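Endonuclease IV (Thermus thermophilus, PDB 3AAM) cleaves phosphodiester bonds at apurinic or apyrimidinic sites in damaged DNA, as a metal-dependent TIM-barrel endonuclease of base excision repair, and also has 3'-5' exonuclease activity. Local coordinates at residues A[74-79]-A[88-93]; A[39-44]-A[80-85]; A[123-128]-A[161-166]. All blocks are in the same frame, centred on the assembly; numbering follows the deposited sequence.

Contact 1. Residues A[74-79]-A[88-93]; sequences VNLGAE and ASLADD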
loop_
_atom_site.group_PDB
_atom_site.type_symbol
_atom_site.label_atom_id
_atom_site.label_comp_id
_atom_site.label_asym_id
_atom_site.label_seq_id
_atom_site.Cartn_x
_atom_site.Cartn_y
_atom_site.Cartn_z
ATOM N N VAL A 74 -9.857 -5.645 -7.747
ATOM C CA VAL A 74 -9.386 -4.892 -8.898
ATOM C C VAL A 74 -8.306 -5.630 -9.679
ATOM O O VAL A 74 -7.278 -6.017 -9.124
ATOM C CB VAL A 74 -8.841 -3.514 -8.465
ATOM C CG1 VAL A 74 -8.329 -2.751 -9.678
ATOM C CG2 VAL A 74 -9.936 -2.724 -7.772
ATOM N N ASN A 75 -8.555 -5.847 -10.966
ATOM C CA ASN A 75 -7.578 -6.502 -11.828
ATOM C C ASN A 75 -7.440 -5.692 -13.112
ATOM O O ASN A 75 -8.175 -5.897 -14.079
ATOM C CB ASN A 75 -7.995 -7.935 -12.165
ATOM C CG ASN A 75 -6.961 -8.646 -13.025
ATOM O OD1 ASN A 75 -5.909 -8.085 -13.340
ATOM N ND2 ASN A 75 -7.254 -9.883 -13.407
ATOM N N LEU A 76 -6.488 -4.768 -13.110
ATOM C CA LEU A 76 -6.253 -3.906 -14.258
ATOM C C LEU A 76 -5.676 -4.644 -15.462
ATOM O O LEU A 76 -5.525 -4.054 -16.529
ATOM C CB LEU A 76 -5.317 -2.764 -13.860
ATOM C CG LEU A 76 -5.796 -1.902 -12.686
ATOM C CD1 LEU A 76 -4.678 -0.948 -12.287
ATOM C CD2 LEU A 76 -7.064 -1.140 -13.062
ATOM N N GLY A 77 -5.370 -5.927 -15.293
ATOM C CA GLY A 77 -4.827 -6.701 -16.397
ATOM C C GLY A 77 -5.868 -7.568 -17.086
ATOM O O GLY A 77 -5.575 -8.225 -18.085
ATOM N N ALA A 78 -7.091 -7.562 -16.567
ATOM C CA ALA A 78 -8.161 -8.373 -17.136
ATOM C C ALA A 78 -8.483 -7.997 -18.573
ATOM O O ALA A 78 -8.527 -6.819 -18.923
ATOM C CB ALA A 78 -9.420 -8.253 -16.281
ATOM N N GLU A 79 -8.704 -9.011 -19.403
ATOM C CA GLU A 79 -9.059 -8.791 -20.798
ATOM C C GLU A 79 -10.575 -8.649 -20.913
ATOM O O GLU A 79 -11.072 -7.909 -21.761
ATOM C CB GLU A 79 -8.582 -9.961 -21.664
ATOM C CG GLU A 79 -7.084 -9.953 -21.958
ATOM C CD GLU A 79 -6.646 -8.717 -22.728
ATOM O OE1 GLU A 79 -7.248 -8.427 -23.783
ATOM O OE2 GLU A 79 -5.697 -8.034 -22.285
ATOM N N ALA A 88 -13.343 1.212 -13.002
ATOM C CA ALA A 88 -14.349 2.035 -12.339
ATOM C C ALA A 88 -14.189 1.998 -10.820
ATOM O O ALA A 88 -14.369 3.011 -10.146
ATOM C CB ALA A 88 -15.749 1.565 -12.733
ATOM N N SER A 89 -13.858 0.831 -10.277
ATOM C CA SER A 89 -13.689 0.714 -8.831
ATOM C C SER A 89 -12.482 1.516 -8.357
ATOM O O SER A 89 -12.540 2.183 -7.319
ATOM C CB SER A 89 -13.531 -0.755 -8.429
ATOM O OG SER A 89 -13.347 -0.883 -7.029
ATOM N N LEU A 90 -11.391 1.456 -9.118
ATOM C CA LEU A 90 -10.186 2.191 -8.753
ATOM C C LEU A 90 -10.432 3.692 -8.874
ATOM O O LEU A 90 -9.900 4.475 -8.091
ATOM C CB LEU A 90 -9.000 1.770 -9.631
ATOM C CG LEU A 90 -7.651 2.429 -9.307
ATOM C CD1 LEU A 90 -7.265 2.178 -7.851
ATOM C CD2 LEU A 90 -6.580 1.877 -10.236
ATOM N N ALA A 91 -11.244 4.092 -9.852
ATOM C CA ALA A 91 -11.558 5.505 -10.032
ATOM C C ALA A 91 -12.308 5.981 -8.793
ATOM O O ALA A 91 -12.105 7.100 -8.325
ATOM C CB ALA A 91 -12.414 5.704 -11.274
ATOM N N ASP A 92 -13.173 5.120 -8.263
ATOM C CA ASP A 92 -13.931 5.454 -7.062
ATOM C C ASP A 92 -12.969 5.663 -5.898
ATOM O O ASP A 92 -13.118 6.614 -5.133
ATOM C CB ASP A 92 -14.929 4.339 -6.725
ATOM C CG ASP A 92 -15.541 4.498 -5.340
ATOM O OD1 ASP A 92 -16.288 5.473 -5.115
ATOM O OD2 ASP A 92 -15.270 3.639 -4.474
ATOM N N ASP A 93 -11.984 4.777 -5.762
ATOM C CA ASP A 93 -11.003 4.909 -4.686
ATOM C C ASP A 93 -10.299 6.258 -4.776
ATOM O O ASP A 93 -10.100 6.931 -3.772
ATOM C CB ASP A 93 -9.935 3.809 -4.752
ATOM C CG ASP A 93 -10.478 2.428 -4.429
ATOM O OD1 ASP A 93 -11.375 2.316 -3.566
ATOM O OD2 ASP A 93 -9.985 1.447 -5.030
#
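Leu76 meets Leu90 and Val74 meets Ser89, and no flat group is stacked between the two segments. The flat group within the loop is the Asn75 carboxamide, which takes no direct part in the contact: Gly77 N lies above its carbonyl plane, 47° out of it, and donates to Asn75 OD1 at 3.0 Å. This is an Asx turn, laid over a type I beta turn in which Ala78 N donates to Asn75 O at 3.2 Å. Asn75 OD1 is gripped a second time by Ser111 N, which helps fix the rotation of the amide. Leu76 is the second residue of the turn, and the end of its side chain reaches the helix. Leu90 CD2 faces the fork of that isobutyl group, 4.0 Å from Leu76 CD1 and 4.2 Å from Leu76 CD2, and the two leucine side chains cross at about a right angle. With CG of Leu90 anti to the backbone N (chi1 -177°), its CD2 is carried toward the loop. In the TIM barrel this is a beta-alpha connection: residues 74-79 belong to the loop that follows strand 66-69 and leads into helix 82-100, and Leu90 also touches Val105 and Val107 of strand 104-107 and Ala124 of helix 114-128. At the other end of the contact Val74 CG2 packs 3.9 Å from Ser89 OG, a buried hydroxyl that is hydrogen-bonded to NZ of Lys36, a lysine also salt-bridged to Asp92 and Asp93. The Val74 side chain lies about 13 Å from a bound manganese ion.

Contact 2. Residues A[39-44]-A[80-85]; sequences RSWRPR and GELWEK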
loop_
_atom_site.group_PDB
_atom_site.type_symbol
_atom_site.label_atom_id
_atom_site.label_comp_id
_atom_site.label_asym_id
_atom_site.label_seq_id
_atom_site.Cartn_x
_atom_site.Cartn_y
_atom_site.Cartn_z
ATOM N N ARG A 39 -14.736 -6.797 -0.173
ATOM C CA ARG A 39 -15.463 -7.977 -0.623
ATOM C C ARG A 39 -16.545 -7.674 -1.656
ATOM O O ARG A 39 -17.056 -8.583 -2.307
ATOM C CB ARG A 39 -16.097 -8.688 0.575
ATOM C CG ARG A 39 -15.495 -10.046 0.902
ATOM C CD ARG A 39 -14.030 -9.947 1.287
ATOM N NE ARG A 39 -13.519 -11.226 1.776
ATOM C CZ ARG A 39 -12.265 -11.434 2.162
ATOM N NH1 ARG A 39 -11.382 -10.445 2.117
ATOM N NH2 ARG A 39 -11.895 -12.631 2.599
ATOM N N SER A 40 -16.903 -6.405 -1.807
ATOM C CA SER A 40 -17.936 -6.045 -2.770
ATOM C C SER A 40 -17.523 -4.905 -3.692
ATOM O O SER A 40 -16.700 -4.067 -3.330
ATOM C CB SER A 40 -19.234 -5.689 -2.040
ATOM O OG SER A 40 -19.020 -4.683 -1.065
ATOM N N TRP A 41 -18.104 -4.886 -4.889
ATOM C CA TRP A 41 -17.805 -3.860 -5.878
ATOM C C TRP A 41 -18.564 -2.560 -5.636
ATOM O O TRP A 41 -18.191 -1.512 -6.161
ATOM C CB TRP A 41 -18.138 -4.358 -7.289
ATOM C CG TRP A 41 -17.284 -5.485 -7.777
ATOM C CD1 TRP A 41 -17.562 -6.822 -7.709
ATOM C CD2 TRP A 41 -16.015 -5.372 -8.425
ATOM N NE1 TRP A 41 -16.544 -7.548 -8.283
ATOM C CE2 TRP A 41 -15.581 -6.681 -8.730
ATOM C CE3 TRP A 41 -15.201 -4.290 -8.782
ATOM C CZ2 TRP A 41 -14.368 -6.935 -9.375
ATOM C CZ3 TRP A 41 -13.994 -4.543 -9.423
ATOM C CH2 TRP A 41 -13.590 -5.857 -9.713
ATOM N N ARG A 42 -19.632 -2.631 -4.848
ATOM C CA ARG A 42 -20.452 -1.457 -4.563
ATOM C C ARG A 42 -19.703 -0.340 -3.840
ATOM O O ARG A 42 -19.099 -0.562 -2.793
ATOM C CB ARG A 42 -21.674 -1.863 -3.731
ATOM C CG ARG A 42 -23.008 -1.713 -4.451
ATOM C CD ARG A 42 -23.124 -2.651 -5.644
ATOM N NE ARG A 42 -24.354 -2.416 -6.400
ATOM C CZ ARG A 42 -24.724 -3.122 -7.466
ATOM N NH1 ARG A 42 -25.858 -2.837 -8.093
ATOM N NH2 ARG A 42 -23.963 -4.115 -7.903
ATOM N N PRO A 43 -19.729 0.882 -4.398
ATOM C CA PRO A 43 -19.037 2.000 -3.749
ATOM C C PRO A 43 -19.742 2.363 -2.447
ATOM O O PRO A 43 -20.955 2.185 -2.318
ATOM C CB PRO A 43 -19.126 3.112 -4.791
ATOM C CG PRO A 43 -20.408 2.813 -5.491
ATOM C CD PRO A 43 -20.337 1.313 -5.669
ATOM N N ARG A 44 -18.977 2.870 -1.485
ATOM C CA ARG A 44 -19.527 3.253 -0.188
ATOM C C ARG A 44 -19.799 4.748 -0.128
ATOM O O ARG A 44 -18.896 5.567 -0.322
ATOM C CB ARG A 44 -18.551 2.863 0.923
ATOM C CG ARG A 44 -18.936 3.360 2.312
ATOM C CD ARG A 44 -17.885 2.940 3.332
ATOM N NE ARG A 44 -18.176 3.433 4.675
ATOM C CZ ARG A 44 -18.076 4.703 5.049
ATOM N NH1 ARG A 44 -17.686 5.629 4.182
ATOM N NH2 ARG A 44 -18.371 5.049 6.296
ATOM N N GLY A 80 -11.297 -9.355 -20.046
ATOM C CA GLY A 80 -12.748 -9.307 -20.058
ATOM C C GLY A 80 -13.317 -8.055 -19.416
ATOM O O GLY A 80 -12.576 -7.141 -19.052
ATOM N N GLU A 81 -14.639 -8.026 -19.269
ATOM C CA GLU A 81 -15.335 -6.881 -18.696
ATOM C C GLU A 81 -14.967 -6.627 -17.236
ATOM O O GLU A 81 -15.343 -5.607 -16.658
ATOM C CB GLU A 81 -16.846 -7.069 -18.858
ATOM C CG GLU A 81 -17.669 -5.832 -18.562
ATOM C CD GLU A 81 -18.317 -5.893 -17.201
ATOM O OE1 GLU A 81 -18.218 -6.953 -16.546
ATOM O OE2 GLU A 81 -18.933 -4.888 -16.789
ATOM N N LEU A 82 -14.239 -7.562 -16.636
ATOM C CA LEU A 82 -13.776 -7.394 -15.264
ATOM C C LEU A 82 -12.871 -6.159 -15.270
ATOM O O LEU A 82 -12.700 -5.489 -14.251
ATOM C CB LEU A 82 -12.974 -8.627 -14.819
ATOM C CG LEU A 82 -12.123 -8.482 -13.552
ATOM C CD1 LEU A 82 -13.007 -8.176 -12.361
ATOM C CD2 LEU A 82 -11.339 -9.768 -13.314
ATOM N N TRP A 83 -12.302 -5.855 -16.433
ATOM C CA TRP A 83 -11.421 -4.705 -16.572
ATOM C C TRP A 83 -12.202 -3.422 -16.308
ATOM O O TRP A 83 -11.782 -2.588 -15.508
ATOM C CB TRP A 83 -10.822 -4.658 -17.980
ATOM C CG TRP A 83 -9.710 -3.667 -18.136
ATOM C CD1 TRP A 83 -8.445 -3.761 -17.620
ATOM C CD2 TRP A 83 -9.753 -2.437 -18.871
ATOM N NE1 TRP A 83 -7.700 -2.668 -17.992
ATOM C CE2 TRP A 83 -8.477 -1.839 -18.760
ATOM C CE3 TRP A 83 -10.746 -1.781 -19.614
ATOM C CZ2 TRP A 83 -8.166 -0.617 -19.364
ATOM C CZ3 TRP A 83 -10.437 -0.563 -20.216
ATOM C CH2 TRP A 83 -9.154 0.005 -20.086
ATOM N N GLU A 84 -13.339 -3.269 -16.980
ATOM C CA GLU A 84 -14.169 -2.084 -16.799
ATOM C C GLU A 84 -14.596 -1.940 -15.340
ATOM O O GLU A 84 -14.578 -0.842 -14.780
ATOM C CB GLU A 84 -15.412 -2.159 -17.696
ATOM C CG GLU A 84 -15.194 -1.697 -19.139
ATOM C CD GLU A 84 -14.544 -2.740 -20.028
ATOM O OE1 GLU A 84 -14.317 -2.433 -21.215
ATOM O OE2 GLU A 84 -14.268 -3.863 -19.561
ATOM N N LYS A 85 -14.984 -3.051 -14.723
ATOM C CA LYS A 85 -15.405 -3.018 -13.327
ATOM C C LYS A 85 -14.239 -2.577 -12.443
ATOM O O LYS A 85 -14.409 -1.768 -11.527
ATOM C CB LYS A 85 -15.900 -4.405 -12.895
ATOM C CG LYS A 85 -17.040 -4.939 -13.756
ATOM C CD LYS A 85 -17.388 -6.389 -13.425
ATOM C CE LYS A 85 -18.158 -6.510 -12.125
ATOM N NZ LYS A 85 -17.395 -5.994 -10.965
#
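A cation-pi contact between Trp41 and Lys85 joins two neighbouring parts of the TIM barrel: the loop running from strand 31-34 to helix 48-60, and the first turns of helix 82-100. Lys85 NZ stands over one face of the indole, 2.9 Å from the centroid of the Trp41 five-membered ring and only 12° off its normal. It is displaced slightly from that centroid toward the bond shared by the two rings, 3.0 Å from both Trp41 CD2 and CE2. The approach is close for such a pair and would place the positive charge against the pi cloud. Trp41 NE1 lies nearby too, but it and the ammonium group are both donors, so any attraction is probably to the ring face and not to its nitrogen. The lysine gets there by folding back on itself: its chain bends at chi3 and again at chi4, which turns the ammonium group back over the indole that the base of the side chain already faces. That base makes a CH-pi contact, with Lys85 CB 4.2 Å from the centroid of the Trp41 six-membered ring and 18° off the normal. Backbone joins in as well, since Lys85 O comes within 3.5 Å of Trp41 CZ3. The indole is also packed against Ser86, the next residue of the helix, Ser89, a turn beyond Lys85, and Leu73 in the loop before the helix, while the contact as a whole is partly open to solvent. One turn earlier on the helix, Leu82 crosses the indole at about a right angle and comes to it obliquely, its CD1 resting 3.5 Å from Trp41 CZ2 and 3.6 Å from Trp41 CH2.

Contact 3. Residues A[123-128]-A[161-166]; sequences KALRLA and DTPLQV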
loop_
_atom_site.group_PDB
_atom_site.type_symbol
_atom_site.label_atom_id
_atom_site.label_comp_id
_atom_site.label_asym_id
_atom_site.label_seq_id
_atom_site.Cartn_x
_atom_site.Cartn_y
_atom_site.Cartn_z
ATOM N N LYS A 123 -6.559 4.976 -17.253
ATOM C CA LYS A 123 -7.984 5.214 -17.451
ATOM C C LYS A 123 -8.664 5.575 -16.130
ATOM O O LYS A 123 -9.535 6.441 -16.093
ATOM C CB LYS A 123 -8.651 3.977 -18.064
ATOM C CG LYS A 123 -10.118 4.180 -18.440
ATOM C CD LYS A 123 -10.280 5.295 -19.461
ATOM C CE LYS A 123 -11.741 5.508 -19.827
ATOM N NZ LYS A 123 -11.908 6.601 -20.826
ATOM N N ALA A 124 -8.266 4.909 -15.051
ATOM C CA ALA A 124 -8.843 5.181 -13.739
ATOM C C ALA A 124 -8.534 6.615 -13.316
ATOM O O ALA A 124 -9.400 7.318 -12.794
ATOM C CB ALA A 124 -8.296 4.196 -12.707
ATOM N N LEU A 125 -7.294 7.040 -13.542
ATOM C CA LEU A 125 -6.882 8.397 -13.199
ATOM C C LEU A 125 -7.696 9.411 -13.995
ATOM O O LEU A 125 -8.121 10.435 -13.463
ATOM C CB LEU A 125 -5.391 8.588 -13.494
ATOM C CG LEU A 125 -4.422 7.958 -12.491
ATOM C CD1 LEU A 125 -2.996 8.052 -13.007
ATOM C CD2 LEU A 125 -4.553 8.671 -11.161
ATOM N N ARG A 126 -7.913 9.119 -15.273
ATOM C CA ARG A 126 -8.673 10.022 -16.127
ATOM C C ARG A 126 -10.134 10.089 -15.693
ATOM O O ARG A 126 -10.713 11.171 -15.594
ATOM C CB ARG A 126 -8.572 9.579 -17.584
ATOM C CG ARG A 126 -9.065 10.620 -18.567
ATOM C CD ARG A 126 -8.698 10.255 -19.992
ATOM N NE ARG A 126 -9.044 11.323 -20.925
ATOM C CZ ARG A 126 -8.514 12.542 -20.900
ATOM N NH1 ARG A 126 -7.605 12.861 -19.987
ATOM N NH2 ARG A 126 -8.895 13.448 -21.789
ATOM N N LEU A 127 -10.732 8.934 -15.425
ATOM C CA LEU A 127 -12.120 8.909 -14.984
ATOM C C LEU A 127 -12.291 9.707 -13.699
ATOM O O LEU A 127 -13.273 10.423 -13.529
ATOM C CB LEU A 127 -12.589 7.471 -14.746
ATOM C CG LEU A 127 -12.883 6.609 -15.974
ATOM C CD1 LEU A 127 -13.345 5.228 -15.539
ATOM C CD2 LEU A 127 -13.958 7.284 -16.808
ATOM N N ALA A 128 -11.326 9.588 -12.796
ATOM C CA ALA A 128 -11.396 10.292 -11.521
ATOM C C ALA A 128 -11.035 11.765 -11.645
ATOM O O ALA A 128 -11.209 12.531 -10.698
ATOM C CB ALA A 128 -10.481 9.615 -10.506
ATOM N N ASP A 161 6.406 7.960 -17.881
ATOM C CA ASP A 161 5.559 8.897 -18.607
ATOM C C ASP A 161 4.151 8.997 -18.013
ATOM O O ASP A 161 3.185 9.273 -18.725
ATOM C CB ASP A 161 5.474 8.502 -20.086
ATOM C CG ASP A 161 4.986 9.637 -20.968
ATOM O OD1 ASP A 161 4.773 9.406 -22.177
ATOM O OD2 ASP A 161 4.824 10.766 -20.455
ATOM N N THR A 162 4.041 8.772 -16.707
ATOM C CA THR A 162 2.757 8.856 -16.011
ATOM C C THR A 162 3.015 9.455 -14.634
ATOM O O THR A 162 4.165 9.601 -14.223
ATOM C CB THR A 162 2.128 7.467 -15.771
ATOM O OG1 THR A 162 2.742 6.860 -14.623
ATOM C CG2 THR A 162 2.325 6.565 -16.978
ATOM N N PRO A 163 1.946 9.822 -13.908
ATOM C CA PRO A 163 2.118 10.395 -12.573
ATOM C C PRO A 163 2.080 9.283 -11.521
ATOM O O PRO A 163 2.031 9.551 -10.326
ATOM C CB PRO A 163 0.934 11.341 -12.456
ATOM C CG PRO A 163 -0.142 10.582 -13.172
ATOM C CD PRO A 163 0.578 10.065 -14.406
ATOM N N LEU A 164 2.089 8.036 -11.981
ATOM C CA LEU A 164 2.060 6.890 -11.078
ATOM C C LEU A 164 3.376 6.764 -10.327
ATOM O O LEU A 164 4.435 7.121 -10.842
ATOM C CB LEU A 164 1.840 5.590 -11.855
ATOM C CG LEU A 164 0.571 5.413 -12.688
ATOM C CD1 LEU A 164 0.681 4.152 -13.540
ATOM C CD2 LEU A 164 -0.625 5.334 -11.763
ATOM N N GLN A 165 3.297 6.266 -9.102
ATOM C CA GLN A 165 4.487 6.028 -8.311
ATOM C C GLN A 165 4.415 4.598 -7.808
ATOM O O GLN A 165 3.488 3.869 -8.156
ATOM C CB GLN A 165 4.613 7.042 -7.174
ATOM C CG GLN A 165 5.063 8.404 -7.694
ATOM C CD GLN A 165 5.383 9.391 -6.596
ATOM O OE1 GLN A 165 6.141 9.086 -5.675
ATOM N NE2 GLN A 165 4.814 10.592 -6.694
ATOM N N VAL A 166 5.373 4.196 -6.983
ATOM C CA VAL A 166 5.424 2.814 -6.528
ATOM C C VAL A 166 5.338 2.570 -5.030
ATOM O O VAL A 166 5.785 3.384 -4.223
ATOM C CB VAL A 166 6.733 2.154 -7.052
ATOM C CG1 VAL A 166 6.947 0.785 -6.412
ATOM C CG2 VAL A 166 6.676 2.039 -8.565
#
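Leu125 CD1, near the end of helix 114-128 of the TIM barrel, is the one methyl that reaches both Pro163 and Leu164 in the loop before strand 165-169. Pro163 CG lies 3.8 Å from Leu125 CD1, the leucine branch and the pyrrolidine ring reaching toward each other, Pro163 being exposed to solvent. Leu164 CD2 approaches the same Leu125 CD1, also at 3.8 Å, but at a slant; Leu164 itself is buried. The CA-CB bond of Leu125 points to the loop, and CG, anti to the carbonyl carbon (chi1 -76°), carries CD1 out to the two residues. All of this is apolar packing. Around this first shell, Leu164 also touches Ala121 on the same helix and Leu136 of strand 135-139, so it lies between helix 114-128 and that strand. Leu125 is backed by Val130 in the loop that leads from the helix to strand 135-139, the strand paired in parallel with strand 165-169. Thr162 helps hold the loop: its side chain touches Lys118 and Leu122, and its hydroxyl is hydrogen-bonded to Val159 O, the last residue of helix 152-159. The same hydroxyl closes an ST turn across Pro163: Leu164 N donates to Thr162 OG1 at 3.0 Å, with an N-H...O angle of 152°.

Contacts 2 and 3 both lie on contact 1's side of the chain's centre. Contacts 1 and 2 share helix 82-100 and have centres 7 Å apart; their segments alternate along the chain, and they touch where Ser89 meets Trp41 and Asp92 meets Pro43. Contact 3 follows both in sequence. Its centre is 12 Å from contact 1's and 18 Å from contact 2's; it touches contact 1, where Leu90 and Ala91 of helix 82-100 meet Ala124, Leu127 and Ala128 of helix 114-128, but not contact 2. Together they run from the loop after strand 31-34, across two neighbouring helices, to the loop before strand 165-169, tying successive parts of the barrel wall away from the manganese-binding residues.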